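Side-chain contacts in cell division control protein 45 cdc45 putative (Entamoeba histolytica, PDB 6CC2), which probably works in DNA replication as a subunit of the Cdc45-MCM-GINS helicase that unwinds the template at the replication fork: residues Ile206-Gln211 with Val223-Tyr228; Thr366-Asp371 with Phe397-Glu402; Lys446-Ala451 with Phe517-Thr522; Pro467-Val472 with Asn495-Lys500. All coordinates share one frame; numbering follows the deposited sequence.

Contact 1. Residues Ile206-Gln211 with Val223-Tyr228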
loop_
_atom_site.group_PDB
_atom_site.type_symbol
_atom_site.label_atom_id
_atom_site.label_comp_id
_atom_site.label_asym_id
_atom_site.label_seq_id
_atom_site.Cartn_x
_atom_site.Cartn_y
_atom_site.Cartn_z
ATOM N N ILE A 206 -3.945 -7.701 -8.370
ATOM C CA ILE A 206 -4.206 -6.850 -7.213
ATOM C C ILE A 206 -2.902 -6.419 -6.564
ATOM O O ILE A 206 -2.749 -5.257 -6.148
ATOM C CB ILE A 206 -5.126 -7.575 -6.209
ATOM C CG1 ILE A 206 -6.509 -7.736 -6.855
ATOM C CG2 ILE A 206 -5.187 -6.821 -4.869
ATOM C CD1 ILE A 206 -7.452 -8.599 -6.098
ATOM N N GLY A 207 -1.941 -7.349 -6.476
ATOM C CA GLY A 207 -0.652 -7.022 -5.869
ATOM C C GLY A 207 0.110 -5.937 -6.614
ATOM O O GLY A 207 0.652 -5.022 -5.995
ATOM N N VAL A 208 0.166 -6.013 -7.946
ATOM C CA VAL A 208 0.898 -5.002 -8.682
ATOM C C VAL A 208 0.116 -3.691 -8.727
ATOM O O VAL A 208 0.706 -2.619 -8.728
ATOM C CB VAL A 208 1.278 -5.488 -10.086
ATOM C CG1 VAL A 208 0.082 -5.600 -10.991
ATOM C CG2 VAL A 208 2.323 -4.534 -10.698
ATOM N N CYS A 209 -1.221 -3.752 -8.749
ATOM C CA CYS A 209 -2.002 -2.537 -8.586
ATOM C C CYS A 209 -1.695 -1.869 -7.242
ATOM O O CYS A 209 -1.597 -0.637 -7.166
ATOM C CB CYS A 209 -3.497 -2.840 -8.675
ATOM S SG CYS A 209 -4.053 -3.227 -10.333
ATOM N N ASP A 210 -1.554 -2.668 -6.176
ATOM C CA ASP A 210 -1.168 -2.116 -4.866
ATOM C C ASP A 210 0.165 -1.378 -4.962
ATOM O O ASP A 210 0.319 -0.268 -4.433
ATOM C CB ASP A 210 -1.096 -3.236 -3.828
ATOM C CG ASP A 210 -0.614 -2.738 -2.472
ATOM O OD1 ASP A 210 -1.186 -1.746 -1.963
ATOM O OD2 ASP A 210 0.342 -3.350 -1.901
ATOM N N GLN A 211 1.158 -1.987 -5.621
ATOM C CA GLN A 211 2.440 -1.289 -5.787
ATOM C C GLN A 211 2.264 0.057 -6.479
ATOM O O GLN A 211 2.898 1.053 -6.100
ATOM C CB GLN A 211 3.408 -2.133 -6.603
ATOM C CG GLN A 211 4.015 -3.304 -5.874
ATOM C CD GLN A 211 5.105 -3.920 -6.724
ATOM O OE1 GLN A 211 4.874 -4.293 -7.872
ATOM N NE2 GLN A 211 6.315 -3.985 -6.170
ATOM N N VAL A 223 2.211 -1.429 -16.532
ATOM C CA VAL A 223 1.675 -1.900 -17.807
ATOM C C VAL A 223 2.402 -3.160 -18.245
ATOM O O VAL A 223 1.786 -4.106 -18.760
ATOM C CB VAL A 223 1.753 -0.783 -18.861
ATOM C CG1 VAL A 223 1.421 -1.310 -20.219
ATOM C CG2 VAL A 223 0.786 0.312 -18.477
ATOM N N HIS A 224 3.713 -3.205 -18.030
ATOM C CA HIS A 224 4.487 -4.402 -18.392
ATOM C C HIS A 224 4.021 -5.620 -17.603
ATOM O O HIS A 224 4.017 -6.747 -18.124
ATOM C CB HIS A 224 5.971 -4.134 -18.139
ATOM C CG HIS A 224 6.893 -5.090 -18.841
ATOM N ND1 HIS A 224 6.898 -5.251 -20.212
ATOM C CD2 HIS A 224 7.847 -5.921 -18.362
ATOM C CE1 HIS A 224 7.807 -6.148 -20.544
ATOM N NE2 HIS A 224 8.400 -6.567 -19.442
ATOM N N ALA A 225 3.660 -5.427 -16.338
ATOM C CA ALA A 225 3.140 -6.540 -15.542
ATOM C C ALA A 225 1.828 -7.053 -16.119
ATOM O O ALA A 225 1.624 -8.265 -16.269
ATOM C CB ALA A 225 2.949 -6.100 -14.092
ATOM N N ILE A 226 0.919 -6.141 -16.460
ATOM C CA ILE A 226 -0.341 -6.544 -17.067
ATOM C C ILE A 226 -0.083 -7.328 -18.349
ATOM O O ILE A 226 -0.735 -8.343 -18.621
ATOM C CB ILE A 226 -1.227 -5.310 -17.318
ATOM C CG1 ILE A 226 -1.500 -4.598 -15.999
ATOM C CG2 ILE A 226 -2.511 -5.701 -18.015
ATOM C CD1 ILE A 226 -2.114 -5.511 -14.911
ATOM N N GLN A 227 0.867 -6.866 -19.172
ATOM C CA GLN A 227 1.162 -7.567 -20.417
ATOM C C GLN A 227 1.603 -9.005 -20.144
ATOM O O GLN A 227 1.327 -9.902 -20.949
ATOM C CB GLN A 227 2.237 -6.829 -21.213
ATOM C CG GLN A 227 2.490 -7.406 -22.590
ATOM C CD GLN A 227 1.300 -7.240 -23.513
ATOM O OE1 GLN A 227 0.709 -6.160 -23.592
ATOM N NE2 GLN A 227 0.931 -8.311 -24.204
ATOM N N TYR A 228 2.306 -9.237 -19.038
ATOM C CA TYR A 228 2.681 -10.605 -18.668
ATOM C C TYR A 228 1.444 -11.452 -18.414
ATOM O O TYR A 228 1.367 -12.610 -18.872
ATOM C CB TYR A 228 3.578 -10.593 -17.436
ATOM C CG TYR A 228 4.108 -11.958 -17.038
ATOM C CD1 TYR A 228 5.117 -12.557 -17.777
ATOM C CD2 TYR A 228 3.628 -12.620 -15.927
ATOM C CE1 TYR A 228 5.617 -13.798 -17.440
ATOM C CE2 TYR A 228 4.146 -13.862 -15.564
ATOM C CZ TYR A 228 5.127 -14.436 -16.329
ATOM O OH TYR A 228 5.644 -15.677 -15.995
#
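With chi1 near 71°, Val208 sends CG2 out trans to its own backbone N, to meet the methyl of Ala225; the same torsion tucks CG1 between the N and carbonyl branches, facing Ile226. Two consecutive, roughly antiparallel helices, 199-213 and 219-233, form a helical hairpin here, in the largely helical part of the chain that follows the N-terminal parallel sheet. The contact is small and wholly apolar, with one valine set against two residues of the partner helix. Val208 CG2 lies 3.8 Å from Ala225 CB, and the lack of any longer side chain at Ala225 lets the helices come to 7.4 Å between the CA atoms of Val208 and Ala225. Val208 also touches Ile217 in the connection, so the valine packs on both the turn and the second helix. Beyond the pair, Ala225 rests on Arg184 of helix 182-192, and that arginine makes a cation-pi contact with Tyr228 one turn along. Elsewhere round helix 199-213, Ile206 and Cys209 pack on helix 354-364. Ile226 contributes more loosely: it leaves its backbone to one side of the first helix and its far end turns in, putting CD1 4.5 Å from Val208 CG1.

Contact 2. Residues Thr366-Asp371 with Phe397-Glu402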
loop_
_atom_site.group_PDB
_atom_site.type_symbol
_atom_site.label_atom_id
_atom_site.label_comp_id
_atom_site.label_asym_id
_atom_site.label_seq_id
_atom_site.Cartn_x
_atom_site.Cartn_y
_atom_site.Cartn_z
ATOM N N THR A 366 -6.257 -0.821 6.721
ATOM C CA THR A 366 -5.867 0.408 7.398
ATOM C C THR A 366 -6.558 0.465 8.751
ATOM O O THR A 366 -7.783 0.418 8.817
ATOM C CB THR A 366 -6.254 1.612 6.545
ATOM O OG1 THR A 366 -5.587 1.531 5.270
ATOM C CG2 THR A 366 -5.857 2.922 7.248
ATOM N N ASN A 367 -5.783 0.611 9.823
ATOM C CA ASN A 367 -6.366 0.747 11.161
ATOM C C ASN A 367 -7.164 2.040 11.242
ATOM O O ASN A 367 -6.613 3.117 11.040
ATOM C CB ASN A 367 -5.292 0.740 12.238
ATOM C CG ASN A 367 -4.541 -0.567 12.317
ATOM O OD1 ASN A 367 -5.073 -1.652 12.033
ATOM N ND2 ASN A 367 -3.294 -0.475 12.743
ATOM N N ASP A 368 -8.451 1.932 11.580
ATOM C CA ASP A 368 -9.334 3.097 11.575
ATOM C C ASP A 368 -10.307 3.101 12.748
ATOM O O ASP A 368 -11.228 3.929 12.773
ATOM C CB ASP A 368 -10.093 3.166 10.253
ATOM C CG ASP A 368 -10.749 4.511 10.017
ATOM O OD1 ASP A 368 -10.067 5.562 10.177
ATOM O OD2 ASP A 368 -11.951 4.514 9.665
ATOM N N GLU A 369 -10.154 2.183 13.689
ATOM C CA GLU A 369 -10.857 2.195 14.959
ATOM C C GLU A 369 -9.856 1.799 16.027
ATOM O O GLU A 369 -8.858 1.132 15.737
ATOM C CB GLU A 369 -12.057 1.236 14.978
ATOM C CG GLU A 369 -13.114 1.534 13.933
ATOM C CD GLU A 369 -13.881 2.817 14.211
ATOM O OE1 GLU A 369 -13.645 3.439 15.264
ATOM O OE2 GLU A 369 -14.721 3.196 13.373
ATOM N N PRO A 370 -10.109 2.169 17.283
ATOM C CA PRO A 370 -9.119 1.899 18.331
ATOM C C PRO A 370 -8.808 0.424 18.514
ATOM O O PRO A 370 -7.694 0.091 18.927
ATOM C CB PRO A 370 -9.774 2.495 19.594
ATOM C CG PRO A 370 -10.720 3.499 19.103
ATOM C CD PRO A 370 -11.230 2.997 17.771
ATOM N N ASP A 371 -9.763 -0.465 18.240
ATOM C CA ASP A 371 -9.517 -1.891 18.430
ATOM C C ASP A 371 -9.014 -2.598 17.178
ATOM O O ASP A 371 -8.919 -3.838 17.186
ATOM C CB ASP A 371 -10.785 -2.588 18.939
ATOM C CG ASP A 371 -11.889 -2.607 17.912
ATOM O OD1 ASP A 371 -11.723 -2.020 16.828
ATOM O OD2 ASP A 371 -12.947 -3.225 18.208
ATOM N N PHE A 397 -15.104 -0.641 -0.442
ATOM C CA PHE A 397 -15.350 0.577 -1.203
ATOM C C PHE A 397 -15.849 1.685 -0.277
ATOM O O PHE A 397 -15.384 2.829 -0.339
ATOM C CB PHE A 397 -16.380 0.344 -2.308
ATOM C CG PHE A 397 -15.974 -0.665 -3.355
ATOM C CD1 PHE A 397 -14.646 -0.941 -3.629
ATOM C CD2 PHE A 397 -16.953 -1.344 -4.075
ATOM C CE1 PHE A 397 -14.308 -1.887 -4.588
ATOM C CE2 PHE A 397 -16.619 -2.275 -5.037
ATOM C CZ PHE A 397 -15.290 -2.540 -5.306
ATOM N N ALA A 398 -16.792 1.347 0.613
ATOM C CA ALA A 398 -17.366 2.373 1.489
ATOM C C ALA A 398 -16.321 2.934 2.442
ATOM O O ALA A 398 -16.277 4.157 2.677
ATOM C CB ALA A 398 -18.541 1.799 2.278
ATOM N N LYS A 399 -15.486 2.059 3.019
ATOM C CA LYS A 399 -14.464 2.532 3.944
ATOM C C LYS A 399 -13.469 3.441 3.226
ATOM O O LYS A 399 -13.082 4.500 3.753
ATOM C CB LYS A 399 -13.732 1.359 4.585
ATOM C CG LYS A 399 -12.755 1.768 5.681
ATOM C CD LYS A 399 -12.086 0.530 6.332
ATOM C CE LYS A 399 -11.099 0.948 7.418
ATOM N NZ LYS A 399 -10.430 -0.239 8.046
ATOM N N CYS A 400 -13.060 3.049 2.016
ATOM C CA CYS A 400 -12.133 3.861 1.241
ATOM C C CYS A 400 -12.742 5.215 0.901
ATOM O O CYS A 400 -12.079 6.249 0.991
ATOM C CB CYS A 400 -11.747 3.087 -0.039
ATOM S SG CYS A 400 -10.501 3.872 -1.016
ATOM N N ILE A 401 -13.997 5.217 0.461
ATOM C CA ILE A 401 -14.660 6.457 0.085
ATOM C C ILE A 401 -14.786 7.384 1.289
ATOM O O ILE A 401 -14.460 8.572 1.221
ATOM C CB ILE A 401 -16.031 6.154 -0.539
ATOM C CG1 ILE A 401 -15.837 5.634 -1.975
ATOM C CG2 ILE A 401 -16.917 7.386 -0.511
ATOM C CD1 ILE A 401 -17.099 5.051 -2.592
ATOM N N GLU A 402 -15.264 6.852 2.409
ATOM C CA GLU A 402 -15.433 7.669 3.600
ATOM C C GLU A 402 -14.100 8.243 4.081
ATOM O O GLU A 402 -14.022 9.434 4.421
ATOM C CB GLU A 402 -16.087 6.849 4.715
ATOM C CG GLU A 402 -16.322 7.640 5.991
ATOM C CD GLU A 402 -17.019 6.829 7.064
ATOM O OE1 GLU A 402 -17.290 5.634 6.825
ATOM O OE2 GLU A 402 -17.297 7.388 8.147
#
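Lys399 buries more surface here than any other residue, and it does so by reaching: every torsion from chi1 (-174°) outward is close to trans, so a straight side chain spans the gap from helix 393-417 to the loop that follows helix 354-364. Its amino end, NZ, donates to Thr366 O at 2.8 Å. The bond lies in the carbonyl plane with a C=O...N angle of 158°, nearly in line with the carbonyl. Weak bonds also run from NZ to Ser363 O, Ile364 O and Gln372 OE1. Thr366 takes part through its backbone, while its hydroxyl OG1 is occupied by Gly362 O. Asp368 meets the lysine with carbon instead of charge: CB sits 3.7 Å from Lys399 CE, alongside the end of the chain. The carboxylate turns elsewhere, OD1 engaging Lys446 and Gln449 of helix 444-462, and OD2 stays 5.2 Å from Lys399 NZ, so the two make no salt bridge. The ammonium therefore pairs chiefly with carbonyl oxygens at and just beyond the C-terminal end of helix 354-364. Those oxygens and the negative end of that helix dipole would be expected to favour the charged form of the lysine; the aspartate, already paired with Lys446, probably adds little.

Contact 3. Residues Lys446-Ala451 with Phe517-Thr522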
loop_
_atom_site.group_PDB
_atom_site.type_symbol
_atom_site.label_atom_id
_atom_site.label_comp_id
_atom_site.label_asym_id
_atom_site.label_seq_id
_atom_site.Cartn_x
_atom_site.Cartn_y
_atom_site.Cartn_z
ATOM N N LYS A 446 -5.856 7.736 13.520
ATOM C CA LYS A 446 -6.353 8.782 12.629
ATOM C C LYS A 446 -5.252 9.752 12.213
ATOM O O LYS A 446 -5.168 10.147 11.044
ATOM C CB LYS A 446 -7.495 9.549 13.308
ATOM C CG LYS A 446 -8.722 8.738 13.633
ATOM C CD LYS A 446 -9.450 8.309 12.386
ATOM C CE LYS A 446 -10.854 7.820 12.715
ATOM N NZ LYS A 446 -11.585 7.380 11.489
ATOM N N ALA A 447 -4.438 10.204 13.165
ATOM C CA ALA A 447 -3.336 11.101 12.841
ATOM C C ALA A 447 -2.413 10.485 11.800
ATOM O O ALA A 447 -1.939 11.186 10.913
ATOM C CB ALA A 447 -2.560 11.465 14.108
ATOM N N LEU A 448 -2.151 9.168 11.905
ATOM C CA LEU A 448 -1.275 8.503 10.939
ATOM C C LEU A 448 -1.859 8.602 9.533
ATOM O O LEU A 448 -1.135 8.851 8.563
ATOM C CB LEU A 448 -1.078 7.048 11.324
ATOM C CG LEU A 448 -0.067 6.740 12.431
ATOM C CD1 LEU A 448 -0.341 5.382 13.074
ATOM C CD2 LEU A 448 1.343 6.801 11.858
ATOM N N GLN A 449 -3.179 8.433 9.413
ATOM C CA GLN A 449 -3.794 8.527 8.091
ATOM C C GLN A 449 -3.690 9.932 7.539
ATOM O O GLN A 449 -3.459 10.125 6.341
ATOM C CB GLN A 449 -5.261 8.089 8.163
ATOM C CG GLN A 449 -5.434 6.633 8.500
ATOM C CD GLN A 449 -6.877 6.257 8.531
ATOM O OE1 GLN A 449 -7.551 6.244 7.501
ATOM N NE2 GLN A 449 -7.371 5.963 9.710
ATOM N N LEU A 450 -3.880 10.936 8.402
ATOM C CA LEU A 450 -3.776 12.318 7.947
ATOM C C LEU A 450 -2.351 12.663 7.566
ATOM O O LEU A 450 -2.117 13.330 6.554
ATOM C CB LEU A 450 -4.313 13.252 9.039
ATOM C CG LEU A 450 -4.299 14.739 8.686
ATOM C CD1 LEU A 450 -5.123 14.985 7.418
ATOM C CD2 LEU A 450 -4.864 15.568 9.829
ATOM N N ALA A 451 -1.370 12.198 8.352
ATOM C CA ALA A 451 0.026 12.465 8.013
ATOM C C ALA A 451 0.381 11.880 6.647
ATOM O O ALA A 451 1.096 12.517 5.865
ATOM C CB ALA A 451 0.953 11.891 9.077
ATOM N N PHE A 517 6.938 -0.006 9.825
ATOM C CA PHE A 517 8.086 -0.003 8.917
ATOM C C PHE A 517 8.311 1.377 8.271
ATOM O O PHE A 517 9.395 1.609 7.734
ATOM C CB PHE A 517 7.899 -1.057 7.834
ATOM C CG PHE A 517 7.934 -2.455 8.350
ATOM C CD1 PHE A 517 9.143 -3.062 8.716
ATOM C CD2 PHE A 517 6.768 -3.206 8.478
ATOM C CE1 PHE A 517 9.181 -4.333 9.186
ATOM C CE2 PHE A 517 6.809 -4.502 8.958
ATOM C CZ PHE A 517 8.011 -5.075 9.315
ATOM N N ASP A 518 7.310 2.278 8.277
ATOM C CA ASP A 518 7.503 3.590 7.663
ATOM C C ASP A 518 6.954 4.763 8.481
ATOM O O ASP A 518 6.795 5.873 7.930
ATOM C CB ASP A 518 6.849 3.632 6.261
ATOM C CG ASP A 518 5.373 3.265 6.294
ATOM O OD1 ASP A 518 4.756 3.326 7.379
ATOM O OD2 ASP A 518 4.827 2.898 5.241
ATOM N N SER A 519 6.679 4.574 9.767
ATOM C CA SER A 519 6.087 5.639 10.544
ATOM C C SER A 519 6.393 5.440 12.020
ATOM O O SER A 519 6.710 4.339 12.471
ATOM C CB SER A 519 4.571 5.700 10.325
ATOM O OG SER A 519 3.943 4.554 10.886
ATOM N N PHE A 520 6.231 6.519 12.767
ATOM C CA PHE A 520 6.475 6.553 14.200
ATOM C C PHE A 520 5.421 7.439 14.857
ATOM O O PHE A 520 4.940 8.400 14.263
ATOM C CB PHE A 520 7.862 7.139 14.548
ATOM C CG PHE A 520 8.981 6.544 13.771
ATOM C CD1 PHE A 520 9.260 6.984 12.490
ATOM C CD2 PHE A 520 9.769 5.529 14.323
ATOM C CE1 PHE A 520 10.295 6.425 11.761
ATOM C CE2 PHE A 520 10.810 4.980 13.600
ATOM C CZ PHE A 520 11.067 5.427 12.311
ATOM N N VAL A 521 5.096 7.119 16.110
ATOM C CA VAL A 521 4.210 7.935 16.926
ATOM C C VAL A 521 4.890 8.219 18.259
ATOM O O VAL A 521 5.401 7.299 18.903
ATOM C CB VAL A 521 2.862 7.237 17.172
ATOM C CG1 VAL A 521 1.930 8.146 17.958
ATOM C CG2 VAL A 521 2.221 6.851 15.841
ATOM N N THR A 522 4.911 9.487 18.652
ATOM C CA THR A 522 5.324 9.866 20.000
ATOM C C THR A 522 4.336 10.917 20.492
ATOM O O THR A 522 3.307 11.170 19.864
ATOM C CB THR A 522 6.790 10.339 20.032
ATOM O OG1 THR A 522 7.176 10.583 21.403
ATOM C CG2 THR A 522 6.999 11.600 19.232
#
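Leu448 sets CD2 against Ser519 and CD1 against Val521, where helix 444-462 lies against one face of strand 519-525. At the tight end CD2 is 3.6 Å from Ser519 OG and 3.7 Å from Ser519 CB, so the methyl leans on the whole serine side chain. The hydroxyl has its polar partner in Ser516 OG, and Leu448 adds only apolar cover. Val521 CG2 reaches in from the next inward-facing position of the strand, its distances to Leu448 CD1 (4.0 Å) and CG (4.1 Å) almost equal; the two branched side chains cross obliquely, with the valine methyl against the leucine fork. Chi1 of -80° swings Leu448 CG to the backbone N side, away from the carbonyl carbon, aiming the fork at the strand. The other side is looser. Leu448 is partly exposed, as is Asp518, in the turn just before the strand, whose side chain comes no nearer than 6.6 Å to the helix segment. Ala447 and Ala451 pass by this strand and rest, like Leu448, on Val483 of strand 479-485, the neighbour in the mixed sheet. Gln514 of strand 514-515 touches Leu448 and Val521 from the other flank, while Gln449 and Leu450 face helix 393-417.

Contact 4. Residues Pro467-Val472 with Asn495-Lys500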
loop_
_atom_site.group_PDB
_atom_site.type_symbol
_atom_site.label_atom_id
_atom_site.label_comp_id
_atom_site.label_asym_id
_atom_site.label_seq_id
_atom_site.Cartn_x
_atom_site.Cartn_y
_atom_site.Cartn_z
ATOM N N PRO A 467 9.512 13.432 3.799
ATOM C CA PRO A 467 8.767 12.856 4.919
ATOM C C PRO A 467 8.036 13.964 5.657
ATOM O O PRO A 467 8.327 15.154 5.490
ATOM C CB PRO A 467 9.855 12.185 5.764
ATOM C CG PRO A 467 11.094 12.923 5.457
ATOM C CD PRO A 467 10.964 13.437 4.034
ATOM N N PHE A 468 7.017 13.568 6.411
ATOM C CA PHE A 468 6.072 14.507 7.001
ATOM C C PHE A 468 5.920 14.232 8.494
ATOM O O PHE A 468 5.714 13.082 8.899
ATOM C CB PHE A 468 4.703 14.404 6.310
ATOM C CG PHE A 468 3.835 15.598 6.515
ATOM C CD1 PHE A 468 3.070 15.738 7.667
ATOM C CD2 PHE A 468 3.745 16.578 5.542
ATOM C CE1 PHE A 468 2.279 16.849 7.847
ATOM C CE2 PHE A 468 2.941 17.683 5.702
ATOM C CZ PHE A 468 2.220 17.839 6.871
ATOM N N ILE A 469 6.015 15.286 9.303
ATOM C CA ILE A 469 5.836 15.204 10.752
ATOM C C ILE A 469 4.629 16.056 11.110
ATOM O O ILE A 469 4.580 17.255 10.793
ATOM C CB ILE A 469 7.086 15.655 11.523
ATOM C CG1 ILE A 469 8.233 14.694 11.238
ATOM C CG2 ILE A 469 6.772 15.686 13.036
ATOM C CD1 ILE A 469 9.553 15.132 11.749
ATOM N N LEU A 470 3.635 15.423 11.734
ATOM C CA LEU A 470 2.357 16.046 12.043
ATOM C C LEU A 470 2.160 16.025 13.549
ATOM O O LEU A 470 2.313 14.972 14.174
ATOM C CB LEU A 470 1.219 15.275 11.357
ATOM C CG LEU A 470 -0.194 15.723 11.744
ATOM C CD1 LEU A 470 -0.502 17.067 11.226
ATOM C CD2 LEU A 470 -1.196 14.679 11.211
ATOM N N ALA A 471 1.861 17.187 14.114
ATOM C CA ALA A 471 1.535 17.327 15.537
ATOM C C ALA A 471 0.079 17.737 15.690
ATOM O O ALA A 471 -0.334 18.770 15.146
ATOM C CB ALA A 471 2.434 18.370 16.190
ATOM N N VAL A 472 -0.688 16.954 16.447
ATOM C CA VAL A 472 -2.104 17.218 16.658
ATOM C C VAL A 472 -2.373 17.391 18.136
ATOM O O VAL A 472 -2.001 16.525 18.943
ATOM C CB VAL A 472 -2.992 16.095 16.077
ATOM C CG1 VAL A 472 -4.488 16.496 16.186
ATOM C CG2 VAL A 472 -2.598 15.782 14.630
ATOM N N ASN A 495 16.258 5.515 6.439
ATOM C CA ASN A 495 17.203 5.267 7.519
ATOM C C ASN A 495 17.439 6.538 8.325
ATOM O O ASN A 495 17.370 6.531 9.562
ATOM C CB ASN A 495 18.542 4.761 6.974
ATOM C CG ASN A 495 18.535 3.292 6.678
ATOM O OD1 ASN A 495 17.605 2.579 7.041
ATOM N ND2 ASN A 495 19.599 2.817 6.028
ATOM N N TYR A 496 17.752 7.630 7.632
ATOM C CA TYR A 496 18.095 8.873 8.308
ATOM C C TYR A 496 16.885 9.457 9.015
ATOM O O TYR A 496 16.992 9.912 10.161
ATOM C CB TYR A 496 18.673 9.868 7.294
ATOM C CG TYR A 496 19.204 11.147 7.904
ATOM C CD1 TYR A 496 20.501 11.228 8.376
ATOM C CD2 TYR A 496 18.399 12.286 7.992
ATOM C CE1 TYR A 496 20.990 12.399 8.938
ATOM C CE2 TYR A 496 18.882 13.460 8.555
ATOM C CZ TYR A 496 20.176 13.510 9.020
ATOM O OH TYR A 496 20.661 14.672 9.577
ATOM N N PHE A 497 15.720 9.457 8.350
ATOM C CA PHE A 497 14.520 10.028 8.947
ATOM C C PHE A 497 14.144 9.288 10.221
ATOM O O PHE A 497 13.869 9.908 11.256
ATOM C CB PHE A 497 13.367 9.999 7.938
ATOM C CG PHE A 497 12.066 10.473 8.505
ATOM C CD1 PHE A 497 11.844 11.817 8.695
ATOM C CD2 PHE A 497 11.062 9.570 8.823
ATOM C CE1 PHE A 497 10.636 12.271 9.229
ATOM C CE2 PHE A 497 9.860 10.004 9.351
ATOM C CZ PHE A 497 9.648 11.362 9.547
ATOM N N GLY A 498 14.159 7.956 10.176
ATOM C CA GLY A 498 13.853 7.194 11.366
ATOM C C GLY A 498 14.881 7.399 12.456
ATOM O O GLY A 498 14.533 7.530 13.641
ATOM N N ALA A 499 16.164 7.394 12.086
ATOM C CA ALA A 499 17.209 7.542 13.096
ATOM C C ALA A 499 17.064 8.879 13.812
ATOM O O ALA A 499 17.114 8.953 15.048
ATOM C CB ALA A 499 18.590 7.421 12.453
ATOM N N LYS A 500 16.863 9.955 13.045
ATOM C CA LYS A 500 16.843 11.276 13.658
ATOM C C LYS A 500 15.522 11.542 14.378
ATOM O O LYS A 500 15.513 12.222 15.413
ATOM C CB LYS A 500 17.127 12.348 12.593
ATOM C CG LYS A 500 18.530 12.223 11.958
ATOM C CD LYS A 500 19.621 12.191 13.009
ATOM C CE LYS A 500 21.016 12.028 12.401
ATOM N NZ LYS A 500 22.050 11.904 13.461
#
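Lys500 NZ, on helix 494-508, is hydrogen-bonded to Ser542 OG and Gln503 OE1, away from the contact; the residue of this helix that meets residues 467-472 is Phe497, whose ring packs against Pro467 and Ile469. The contact itself is apolar. With CG anti to the backbone N (chi1 176°), the Phe497 ring extends toward the start of strand 468-474, and Phe497 makes the whole contact on the helix side. Pro467 lies over one face: its CB is 3.6 Å from the ring centroid, only 17° off the normal, a well-formed CH-pi contact. The neighbouring proline carbon CG drops toward the rim, 3.5 Å from Phe497 CD1. Ile469 comes from a different direction, at the ring edge and near its plane, with CG1 4.0 Å from both CE1 and CZ of Phe497. The proline above and the isoleucine at the edge thus fix the ring on two sides, and Ser486 touches it as well. Between them, Phe468 turns its side chain to the other face of the sheet, onto Leu454, Ala455 and Ser458 of helix 444-462. The strand is thereby sandwiched between two helices, in a mixed sheet consistent with the DHHA1-like domain of the Cdc45/RecJ family. Chemically, dispersion and the CH-pi contact of Pro467 CB do the holding, so shape and burial set the fit more than any charge.

In the fold
From the N terminus, the chain first builds the parallel sheet, then closes contact 1, a short loop between consecutive helices. Contact 2 follows in series, tying the loop after helix 354-364 to helix 393-417. Contact 3 closes the longest loop, bringing helix 444-462 onto strand 519-525, and contact 4 is nested inside it; the two lie 9 Å apart between centres and serve opposite faces of one mixed sheet. Phe520 meets Gly498, and Leu470 packs against Ala447 and Leu450. Contacts 2 and 3 are joined by the Asp368-Lys446 salt bridge, which links the helical middle to the sheet domain. Contact 1 stands apart, across the chain's centre from the others.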